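Local coordinates for ABC transporter substrate-binding protein (Rhizobium radiobacter, PDB 6TFS) that binds a conjugate of glutamate and a sugar and probably hands such solutes to an ABC importer, at residues D19-T24 / D96-P101; Q228-R233 / T463-N468; V332-S337 / L360-V365. All blocks are in the same frame, centred on the assembly; numbering follows the deposited sequence.

Contact 1. Residues D19-T24 / D96-P101. With N7T ((2~{S})-2-[[(3~{S},4~{R},5~{R})-3,4,5,6-tetrakis(oxidanyl)-2-oxidanylidene-hexyl]amino]pentanedioic acid), chain C.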
loop_
_atom_site.group_PDB
_atom_site.type_symbol
_atom_site.label_atom_id
_atom_site.label_comp_id
_atom_site.label_asym_id
_atom_site.label_seq_id
_atom_site.Cartn_x
_atom_site.Cartn_y
_atom_site.Cartn_z
ATOM N N ASP A 19 -11.697 9.064 0.424
ATOM C CA ASP A 19 -11.137 10.002 -0.555
ATOM C C ASP A 19 -9.862 9.240 -1.011
ATOM O O ASP A 19 -9.013 8.927 -0.164
ATOM C CB ASP A 19 -10.773 11.356 0.076
ATOM C CG ASP A 19 -10.103 12.375 -0.854
ATOM O OD1 ASP A 19 -9.517 11.960 -1.895
ATOM O OD2 ASP A 19 -10.153 13.575 -0.543
ATOM N N PRO A 20 -9.765 8.847 -2.308
ATOM C CA PRO A 20 -8.605 8.046 -2.760
ATOM C C PRO A 20 -7.249 8.749 -2.703
ATOM O O PRO A 20 -6.231 8.064 -2.696
ATOM C CB PRO A 20 -8.981 7.642 -4.189
ATOM C CG PRO A 20 -9.919 8.711 -4.648
ATOM C CD PRO A 20 -10.699 9.119 -3.423
ATOM N N HIS A 21 -7.224 10.091 -2.626
ATOM C CA HIS A 21 -5.974 10.842 -2.482
ATOM C C HIS A 21 -5.428 10.746 -1.040
ATOM O O HIS A 21 -4.293 11.157 -0.802
ATOM C CB HIS A 21 -6.155 12.310 -2.917
ATOM C CG HIS A 21 -6.702 12.459 -4.305
ATOM N ND1 HIS A 21 -7.713 13.358 -4.585
ATOM C CD2 HIS A 21 -6.375 11.800 -5.443
ATOM C CE1 HIS A 21 -7.962 13.228 -5.876
ATOM N NE2 HIS A 21 -7.183 12.305 -6.435
ATOM N N PHE A 22 -6.222 10.174 -0.094
ATOM C CA PHE A 22 -5.830 9.994 1.310
ATOM C C PHE A 22 -5.863 8.538 1.796
ATOM O O PHE A 22 -5.126 8.214 2.734
ATOM C CB PHE A 22 -6.660 10.901 2.252
ATOM C CG PHE A 22 -6.353 12.378 2.135
ATOM C CD1 PHE A 22 -5.177 12.906 2.665
ATOM C CD2 PHE A 22 -7.242 13.245 1.497
ATOM C CE1 PHE A 22 -4.890 14.274 2.549
ATOM C CE2 PHE A 22 -6.962 14.617 1.399
ATOM C CZ PHE A 22 -5.789 15.121 1.931
ATOM N N ALA A 23 -6.695 7.662 1.171
ATOM C CA ALA A 23 -6.838 6.240 1.557
ATOM C C ALA A 23 -5.471 5.513 1.544
ATOM O O ALA A 23 -4.850 5.362 0.491
ATOM C CB ALA A 23 -7.849 5.537 0.663
ATOM N N THR A 24 -4.989 5.137 2.746
ATOM C CA THR A 24 -3.656 4.571 2.972
ATOM C C THR A 24 -3.673 3.176 3.588
ATOM O O THR A 24 -2.868 2.332 3.193
ATOM C CB THR A 24 -2.813 5.558 3.807
ATOM O OG1 THR A 24 -2.759 6.807 3.107
ATOM C CG2 THR A 24 -1.378 5.046 4.061
ATOM N N ASP A 96 -5.074 17.574 -10.393
ATOM C CA ASP A 96 -4.595 18.794 -9.730
ATOM C C ASP A 96 -4.688 18.646 -8.208
ATOM O O ASP A 96 -3.818 19.153 -7.502
ATOM C CB ASP A 96 -5.342 20.046 -10.213
ATOM C CG ASP A 96 -4.931 20.529 -11.602
ATOM O OD1 ASP A 96 -3.874 20.074 -12.109
ATOM O OD2 ASP A 96 -5.661 21.352 -12.179
ATOM N N LYS A 97 -5.717 17.919 -7.715
ATOM C CA LYS A 97 -5.904 17.628 -6.293
ATOM C C LYS A 97 -4.849 16.597 -5.838
ATOM O O LYS A 97 -4.204 16.802 -4.803
ATOM C CB LYS A 97 -7.332 17.121 -6.007
ATOM C CG LYS A 97 -7.616 16.918 -4.531
ATOM C CD LYS A 97 -9.041 16.447 -4.294
ATOM C CE LYS A 97 -9.324 16.187 -2.838
ATOM N NZ LYS A 97 -8.572 15.024 -2.295
ATOM N N ALA A 98 -4.679 15.498 -6.621
ATOM C CA ALA A 98 -3.704 14.440 -6.354
ATOM C C ALA A 98 -2.275 14.990 -6.224
ATOM O O ALA A 98 -1.517 14.487 -5.404
ATOM C CB ALA A 98 -3.756 13.385 -7.457
ATOM N N ARG A 99 -1.906 16.009 -7.029
ATOM C CA ARG A 99 -0.554 16.579 -7.015
ATOM C C ARG A 99 -0.357 17.722 -5.995
ATOM O O ARG A 99 0.753 18.262 -5.888
ATOM C CB ARG A 99 -0.108 17.008 -8.428
ATOM C CG ARG A 99 -0.829 18.196 -9.036
ATOM C CD ARG A 99 -0.691 18.143 -10.547
ATOM N NE ARG A 99 -1.170 19.370 -11.187
ATOM C CZ ARG A 99 -0.441 20.471 -11.348
ATOM N NH1 ARG A 99 0.809 20.519 -10.905
ATOM N NH2 ARG A 99 -0.962 21.538 -11.934
ATOM N N ASP A 100 -1.418 18.069 -5.246
ATOM C CA ASP A 100 -1.390 19.123 -4.231
ATOM C C ASP A 100 -1.103 18.521 -2.829
ATOM O O ASP A 100 -1.935 17.780 -2.299
ATOM C CB ASP A 100 -2.713 19.923 -4.258
ATOM C CG ASP A 100 -2.809 21.143 -3.345
ATOM O OD1 ASP A 100 -1.881 21.360 -2.528
ATOM O OD2 ASP A 100 -3.814 21.873 -3.443
ATOM N N PRO A 101 0.055 18.865 -2.203
ATOM C CA PRO A 101 0.363 18.316 -0.860
ATOM C C PRO A 101 -0.622 18.687 0.251
ATOM O O PRO A 101 -0.667 17.991 1.262
ATOM C CB PRO A 101 1.782 18.822 -0.569
ATOM C CG PRO A 101 2.004 19.955 -1.506
ATOM C CD PRO A 101 1.150 19.726 -2.708
HETATM O OAN N7T C . 2.759 -9.071 9.389
HETATM C CAM N7T C . 2.762 -7.717 9.014
HETATM C CAL N7T C . 1.563 -7.484 8.119
HETATM O OAT N7T C . 0.372 -7.536 8.878
HETATM C CAK N7T C . 1.684 -6.155 7.355
HETATM O OAS N7T C . 2.725 -6.231 6.397
HETATM C CAJ N7T C . 0.385 -5.769 6.659
HETATM O OAR N7T C . -0.015 -6.708 5.704
HETATM C CAI N7T C . 0.456 -4.478 5.860
HETATM O OAQ N7T C . 1.439 -4.172 5.161
HETATM C CAH N7T C . -0.815 -3.606 5.879
HETATM N N N7T C . -0.836 -2.653 4.785
HETATM C CA N7T C . -0.392 -1.338 5.212
HETATM C C N7T C . -1.201 -0.769 6.355
HETATM O O N7T C . -2.440 -0.821 6.352
HETATM C CB N7T C . -0.391 -0.414 4.002
HETATM C CG N7T C . 0.305 0.947 4.296
HETATM C CD N7T C . 0.507 1.831 3.100
HETATM O OE1 N7T C . 1.120 2.909 3.261
HETATM O OE2 N7T C . 0.093 1.525 1.954
HETATM O OXT N7T C . -0.598 -0.234 7.316
#
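An Asx turn in the loop between strand 5-10 and helix 26-35 meets the end of helix 88-98, with Asp19 and His21 both binding Lys97. The turn is closed by Asp19 OD1, which accepts the backbone N of His21 at 3.0 Å from above the carboxylate plane. The other oxygen, Asp19 OD2, offers its syn lone pair to Lys97 NZ in a salt bridge of 2.8 Å, while the OD1 to NZ link is weak. His21 ND1 takes a second bond from Lys97 NZ at 3.0 Å, and the ammonium lies in the imidazole plane. ND1 is the acceptor, consistent with a proton on NE2. The lysine runs straight as far as CE and then bends (chi4 -68°), bringing NZ between carboxylate and ring; the carbonyl of Arg103 is a further acceptor. Backbone N and CA of Ala98 cover one face of the imidazole, with Ala98 CB 3.7 Å from His21 CD2. All three residues are buried, and Phe153 of helix 150-156 packs on Asp19 and Lys97. A methionine in place of Lys97 would probably leave the Asp19 carboxylate without its countercharge and His21 ND1 without its donor. Farther along, methyl CG2 of Thr24 lies 3.4 Å from OE1 of the bound N7T. The arrangement is that of an Asx turn tied by a buried salt bridge to the last turn of a helix.

Contact 2. Residues Q228-R233 / T463-N468. With SO4 (sulfate ion), chain H; SO4 (sulfate ion), chain D.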
loop_
_atom_site.group_PDB
_atom_site.type_symbol
_atom_site.label_atom_id
_atom_site.label_comp_id
_atom_site.label_asym_id
_atom_site.label_seq_id
_atom_site.Cartn_x
_atom_site.Cartn_y
_atom_site.Cartn_z
ATOM N N GLN A 228 1.408 -19.876 8.467
ATOM C CA GLN A 228 1.150 -21.047 7.611
ATOM C C GLN A 228 0.093 -22.000 8.218
ATOM O O GLN A 228 -0.530 -22.765 7.496
ATOM C CB GLN A 228 2.463 -21.793 7.272
ATOM C CG GLN A 228 3.174 -22.413 8.485
ATOM C CD GLN A 228 4.466 -23.098 8.106
ATOM O OE1 GLN A 228 4.515 -23.971 7.231
ATOM N NE2 GLN A 228 5.545 -22.713 8.760
ATOM N N ARG A 229 -0.105 -21.930 9.530
ATOM C CA ARG A 229 -1.091 -22.717 10.270
ATOM C C ARG A 229 -2.527 -22.323 9.864
ATOM O O ARG A 229 -3.374 -23.208 9.699
ATOM C CB ARG A 229 -0.885 -22.537 11.781
ATOM C CG ARG A 229 -0.011 -23.614 12.440
ATOM C CD ARG A 229 1.430 -23.627 11.972
ATOM N NE ARG A 229 1.695 -24.737 11.051
ATOM C CZ ARG A 229 2.800 -25.476 11.079
ATOM N NH1 ARG A 229 3.738 -25.244 11.988
ATOM N NH2 ARG A 229 2.966 -26.465 10.211
ATOM N N TRP A 230 -2.770 -20.994 9.656
ATOM C CA TRP A 230 -4.056 -20.444 9.193
ATOM C C TRP A 230 -4.330 -21.012 7.784
ATOM O O TRP A 230 -5.396 -21.571 7.528
ATOM C CB TRP A 230 -4.014 -18.899 9.152
ATOM C CG TRP A 230 -5.322 -18.285 8.752
ATOM C CD1 TRP A 230 -6.382 -18.022 9.569
ATOM C CD2 TRP A 230 -5.758 -17.979 7.419
ATOM N NE1 TRP A 230 -7.434 -17.527 8.839
ATOM C CE2 TRP A 230 -7.084 -17.496 7.513
ATOM C CE3 TRP A 230 -5.143 -18.017 6.157
ATOM C CZ2 TRP A 230 -7.813 -17.072 6.390
ATOM C CZ3 TRP A 230 -5.865 -17.603 5.047
ATOM C CH2 TRP A 230 -7.178 -17.128 5.169
ATOM N N LEU A 231 -3.328 -20.893 6.904
ATOM C CA LEU A 231 -3.311 -21.394 5.534
ATOM C C LEU A 231 -3.684 -22.898 5.470
ATOM O O LEU A 231 -4.549 -23.276 4.673
ATOM C CB LEU A 231 -1.892 -21.172 4.989
ATOM C CG LEU A 231 -1.727 -20.660 3.567
ATOM C CD1 LEU A 231 -2.250 -19.248 3.419
ATOM C CD2 LEU A 231 -0.262 -20.634 3.216
ATOM N N GLN A 232 -3.065 -23.728 6.348
ATOM C CA GLN A 232 -3.281 -25.180 6.451
ATOM C C GLN A 232 -4.692 -25.514 6.935
ATOM O O GLN A 232 -5.359 -26.353 6.332
ATOM C CB GLN A 232 -2.244 -25.827 7.398
ATOM C CG GLN A 232 -0.842 -25.969 6.814
ATOM C CD GLN A 232 0.235 -26.110 7.870
ATOM O OE1 GLN A 232 0.176 -26.959 8.767
ATOM N NE2 GLN A 232 1.264 -25.290 7.762
ATOM N N ARG A 233 -5.124 -24.879 8.036
ATOM C CA ARG A 233 -6.434 -25.077 8.651
ATOM C C ARG A 233 -7.575 -24.753 7.660
ATOM O O ARG A 233 -8.516 -25.539 7.528
ATOM C CB ARG A 233 -6.548 -24.204 9.911
ATOM C CG ARG A 233 -7.542 -24.722 10.941
ATOM C CD ARG A 233 -8.131 -23.619 11.816
ATOM N NE ARG A 233 -7.140 -22.620 12.233
ATOM C CZ ARG A 233 -7.271 -21.317 12.037
ATOM N NH1 ARG A 233 -8.364 -20.834 11.467
ATOM N NH2 ARG A 233 -6.325 -20.482 12.442
ATOM N N THR A 463 -3.133 -12.653 2.216
ATOM C CA THR A 463 -3.778 -13.969 2.455
ATOM C C THR A 463 -5.260 -13.789 2.747
ATOM O O THR A 463 -5.633 -13.028 3.644
ATOM C CB THR A 463 -3.114 -14.719 3.606
ATOM O OG1 THR A 463 -3.098 -13.847 4.742
ATOM C CG2 THR A 463 -1.729 -15.211 3.254
ATOM N N TRP A 464 -6.095 -14.464 1.960
ATOM C CA TRP A 464 -7.552 -14.394 2.015
ATOM C C TRP A 464 -8.154 -15.770 1.796
ATOM O O TRP A 464 -7.544 -16.638 1.165
ATOM C CB TRP A 464 -8.061 -13.410 0.934
ATOM C CG TRP A 464 -7.544 -12.013 1.143
ATOM C CD1 TRP A 464 -6.292 -11.556 0.847
ATOM C CD2 TRP A 464 -8.199 -10.956 1.849
ATOM N NE1 TRP A 464 -6.136 -10.274 1.298
ATOM C CE2 TRP A 464 -7.292 -9.872 1.911
ATOM C CE3 TRP A 464 -9.514 -10.758 2.304
ATOM C CZ2 TRP A 464 -7.648 -8.626 2.436
ATOM C CZ3 TRP A 464 -9.857 -9.531 2.852
ATOM C CH2 TRP A 464 -8.934 -8.478 2.902
ATOM N N ALA A 465 -9.343 -15.976 2.327
ATOM C CA ALA A 465 -10.076 -17.220 2.120
ATOM C C ALA A 465 -11.438 -16.860 1.557
ATOM O O ALA A 465 -12.008 -15.831 1.940
ATOM C CB ALA A 465 -10.224 -17.988 3.427
ATOM N N ARG A 466 -11.940 -17.668 0.619
ATOM C CA ARG A 466 -13.284 -17.488 0.071
ATOM C C ARG A 466 -14.012 -18.817 0.142
ATOM O O ARG A 466 -13.374 -19.877 0.192
ATOM C CB ARG A 466 -13.281 -16.916 -1.368
ATOM C CG ARG A 466 -12.620 -17.813 -2.436
ATOM C CD ARG A 466 -12.946 -17.356 -3.858
ATOM N NE ARG A 466 -12.262 -18.168 -4.879
ATOM C CZ ARG A 466 -12.695 -19.345 -5.325
ATOM N NH1 ARG A 466 -13.816 -19.873 -4.851
ATOM N NH2 ARG A 466 -11.999 -20.016 -6.228
ATOM N N LYS A 467 -15.345 -18.770 0.151
ATOM C CA LYS A 467 -16.138 -19.996 0.068
ATOM C C LYS A 467 -16.084 -20.451 -1.400
ATOM O O LYS A 467 -15.916 -19.600 -2.289
ATOM C CB LYS A 467 -17.603 -19.744 0.492
ATOM C CG LYS A 467 -17.778 -19.395 1.967
ATOM C CD LYS A 467 -17.277 -20.506 2.907
ATOM C CE LYS A 467 -17.368 -20.098 4.362
ATOM N NZ LYS A 467 -16.699 -21.092 5.249
ATOM N N ASN A 468 -16.184 -21.771 -1.646
ATOM C CA ASN A 468 -16.205 -22.385 -2.989
ATOM C C ASN A 468 -17.234 -21.720 -3.931
ATOM O O ASN A 468 -16.935 -21.512 -5.108
ATOM C CB ASN A 468 -16.575 -23.870 -2.887
ATOM C CG ASN A 468 -15.436 -24.839 -2.748
ATOM O OD1 ASN A 468 -14.262 -24.535 -3.011
ATOM N ND2 ASN A 468 -15.780 -26.055 -2.347
HETATM S S SO4 H . -3.469 -18.968 13.444
HETATM O O1 SO4 H . -4.717 -18.283 13.104
HETATM O O2 SO4 H . -3.768 -20.161 14.242
HETATM O O3 SO4 H . -2.776 -19.371 12.227
HETATM O O4 SO4 H . -2.608 -18.055 14.204
HETATM S S SO4 D . -9.121 -18.229 -7.070
HETATM O O1 SO4 D . -10.215 -18.776 -7.868
HETATM O O2 SO4 D . -8.169 -19.301 -6.792
HETATM O O3 SO4 D . -8.498 -17.134 -7.839
HETATM O O4 SO4 D . -9.660 -17.734 -5.812
#
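Thr463, near the end of strand 454-467, faces helix 228-236 with its methyl: CG2 lies 4.1 Å from Leu231 CD1, the two side chains crossing at about a right angle. Its hydroxyl is bonded elsewhere, to the carbonyl of Asn225, and its CB is 4.2 Å from Trp230 CZ3. Trp464 turns its own side chain away from the helix, and NE1 binds the carbonyl of Ser482, but Trp464 C lies at the edge of the Trp230 indole, near its plane, 3.8 Å from CH2. Ala465 points back to the helix, and its CB rests 3.6 Å from the same Trp230 CH2, approached obliquely. The indole reaches the strand because CG stands anti to the backbone N of Trp230 (chi1 -177°). Arg466 and Lys467 turn to partners outside the helix: Arg466 NE binds O4 of a sulfate (chain D) at 2.8 Å, and Lys467 forms a salt bridge with Glu239. With no hydrogen bond between the two segments, helix and strand are held by shape and apolar fit, mostly through the six-membered ring of Trp230, while the bond from Trp230 NE1 to Asp211, which also pairs with Arg233, probably fixes the rotation of the indole.

Contact 3. Residues V332-S337 / L360-V365. With SO4 (sulfate ion), chain E.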
loop_
_atom_site.group_PDB
_atom_site.type_symbol
_atom_site.label_atom_id
_atom_site.label_comp_id
_atom_site.label_asym_id
_atom_site.label_seq_id
_atom_site.Cartn_x
_atom_site.Cartn_y
_atom_site.Cartn_z
ATOM N N VAL A 332 14.069 0.631 24.474
ATOM C CA VAL A 332 13.388 1.413 23.441
ATOM C C VAL A 332 11.897 1.185 23.587
ATOM O O VAL A 332 11.465 0.039 23.729
ATOM C CB VAL A 332 13.815 1.051 21.977
ATOM C CG1 VAL A 332 13.454 2.185 21.015
ATOM C CG2 VAL A 332 15.289 0.705 21.875
ATOM N N THR A 333 11.110 2.262 23.506
ATOM C CA THR A 333 9.653 2.189 23.550
ATOM C C THR A 333 9.126 2.492 22.166
ATOM O O THR A 333 9.300 3.598 21.670
ATOM C CB THR A 333 9.052 3.096 24.643
ATOM O OG1 THR A 333 9.602 2.723 25.901
ATOM C CG2 THR A 333 7.530 2.978 24.715
HETATM N N MSE A 334 8.489 1.513 21.548
HETATM C CA MSE A 334 7.939 1.674 20.208
HETATM C C MSE A 334 6.404 1.716 20.241
HETATM O O MSE A 334 5.768 0.844 20.838
HETATM C CB MSE A 334 8.463 0.537 19.297
HETATM C CG MSE A 334 7.954 0.578 17.860
HETATM SE SE MSE A 334 8.828 -0.808 16.712
HETATM C CE MSE A 334 7.464 -2.209 16.901
ATOM N N VAL A 335 5.825 2.728 19.580
ATOM C CA VAL A 335 4.373 2.848 19.393
ATOM C C VAL A 335 4.060 1.805 18.299
ATOM O O VAL A 335 4.607 1.883 17.196
ATOM C CB VAL A 335 3.913 4.288 19.003
ATOM C CG1 VAL A 335 2.383 4.390 19.005
ATOM C CG2 VAL A 335 4.534 5.340 19.939
ATOM N N ALA A 336 3.294 0.769 18.661
ATOM C CA ALA A 336 3.033 -0.366 17.776
ATOM C C ALA A 336 1.580 -0.507 17.359
ATOM O O ALA A 336 0.680 -0.486 18.197
ATOM C CB ALA A 336 3.513 -1.652 18.440
ATOM N N SER A 337 1.363 -0.710 16.066
ATOM C CA SER A 337 0.026 -0.920 15.522
ATOM C C SER A 337 -0.637 -2.201 16.070
ATOM O O SER A 337 0.028 -3.228 16.244
ATOM C CB SER A 337 0.089 -1.013 14.001
ATOM O OG SER A 337 -1.158 -1.469 13.509
ATOM N N LEU A 360 12.874 -4.071 24.082
ATOM C CA LEU A 360 11.877 -3.372 23.285
ATOM C C LEU A 360 10.509 -3.402 23.977
ATOM O O LEU A 360 9.918 -4.468 24.156
ATOM C CB LEU A 360 11.809 -3.936 21.849
ATOM C CG LEU A 360 10.760 -3.325 20.897
ATOM C CD1 LEU A 360 11.053 -1.838 20.603
ATOM C CD2 LEU A 360 10.671 -4.130 19.598
ATOM N N ASN A 361 10.031 -2.227 24.389
ATOM C CA ASN A 361 8.709 -2.068 24.988
ATOM C C ASN A 361 7.737 -1.661 23.896
ATOM O O ASN A 361 8.075 -0.854 23.016
ATOM C CB ASN A 361 8.722 -1.074 26.152
ATOM C CG ASN A 361 9.507 -1.566 27.363
ATOM O OD1 ASN A 361 9.655 -2.771 27.623
ATOM N ND2 ASN A 361 10.017 -0.638 28.144
ATOM N N LEU A 362 6.562 -2.282 23.897
ATOM C CA LEU A 362 5.555 -2.019 22.880
ATOM C C LEU A 362 4.345 -1.307 23.470
ATOM O O LEU A 362 3.747 -1.797 24.431
ATOM C CB LEU A 362 5.145 -3.326 22.139
ATOM C CG LEU A 362 6.305 -4.173 21.540
ATOM C CD1 LEU A 362 5.833 -5.586 21.168
ATOM C CD2 LEU A 362 6.945 -3.471 20.331
ATOM N N GLN A 363 4.023 -0.129 22.901
ATOM C CA GLN A 363 2.883 0.708 23.276
ATOM C C GLN A 363 1.797 0.429 22.206
ATOM O O GLN A 363 1.878 0.985 21.109
ATOM C CB GLN A 363 3.328 2.184 23.289
ATOM C CG GLN A 363 2.283 3.188 23.760
ATOM C CD GLN A 363 2.697 4.623 23.502
ATOM O OE1 GLN A 363 3.880 4.981 23.556
ATOM N NE2 GLN A 363 1.727 5.484 23.226
ATOM N N PRO A 364 0.836 -0.499 22.458
ATOM C CA PRO A 364 -0.164 -0.821 21.415
ATOM C C PRO A 364 -1.207 0.269 21.177
ATOM O O PRO A 364 -1.743 0.836 22.120
ATOM C CB PRO A 364 -0.802 -2.141 21.909
ATOM C CG PRO A 364 -0.050 -2.524 23.176
ATOM C CD PRO A 364 0.582 -1.283 23.692
ATOM N N VAL A 365 -1.464 0.576 19.904
ATOM C CA VAL A 365 -2.428 1.603 19.478
ATOM C C VAL A 365 -3.195 1.065 18.258
ATOM O O VAL A 365 -2.584 0.461 17.365
ATOM C CB VAL A 365 -1.708 2.965 19.120
ATOM C CG1 VAL A 365 -2.699 4.014 18.592
ATOM C CG2 VAL A 365 -0.923 3.524 20.315
HETATM S S SO4 E . 12.201 5.969 25.421
HETATM O O1 SO4 E . 11.155 6.906 25.840
HETATM O O2 SO4 E . 11.849 4.621 25.837
HETATM O O3 SO4 E . 12.320 5.977 23.959
HETATM O O4 SO4 E . 13.477 6.345 26.033
HETATM O O HOH W 1 8.429 1.806 28.334
#
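Backbone hydrogen bonds join Val332-Ser337 and Leu360-Val365 as parallel strands, their short axes inclined at 35°. Val332, Met334 and Ala336 supply the bonding groups of the first strand, Asn361, Gln363 and Val365 those of the second. Asn361 N binds Val332 O at 2.8 Å, and Ala336 N binds Gln363 O at 2.8 Å. CA-H...O contacts fill in between these bonds, as from Pro364 CA to Ala336 O at 3.3 Å; this proline has no N-H to give, but in this register none is needed on this side.

Apolar contacts occupy both faces. On one, Leu360 CD1 touches CB of Met334 (selenomethionine in the crystal) at 3.7 Å. The Met334 chain is extended as far as SE and then turns (chi3 94°), laying CE alongside Leu362 CD2 at 3.7 Å. On the other, Val335 CG1 meets Val365 CG2 at 3.7 Å, and in the conformer described the Gln363 chain runs alongside Val335.

Polar side chains gather at the outer end of this second face. A water receives from Asn361 ND2 and donates to Thr333 OG1, which itself donates to sulfate O2 (chain E) at 2.9 Å.

Helix 340-353 links the two strands in a beta-alpha-beta crossover and lies against the Met334-Leu362 face through Ala346. Strand 381-386 also abuts Val332 and Met334, and Met373 of helix 367-374 packs on Val335, Gln363 and Val365.

Overall arrangement
Contacts 1 and 2 are buried and contact 3 is partly so, with Thr333 and Pro364 exposed. None shares a helix or strand with another. Contact 1 is carried by charge and hydrogen bonds between a loop and a helix end, contact 2 by apolar side chains between helix and strand, and contact 3 by main-chain bonding between two strands of one beta-alpha-beta unit. Contacts 1 and 2 lie on opposite sides of the chain's centre, their own centres about 34 Å apart. Each has a residue within about 8 Å of the bound N7T: Thr24 is close enough to touch it, while the side chains of Ser337 and Thr463 stand about 6 and 8 Å away.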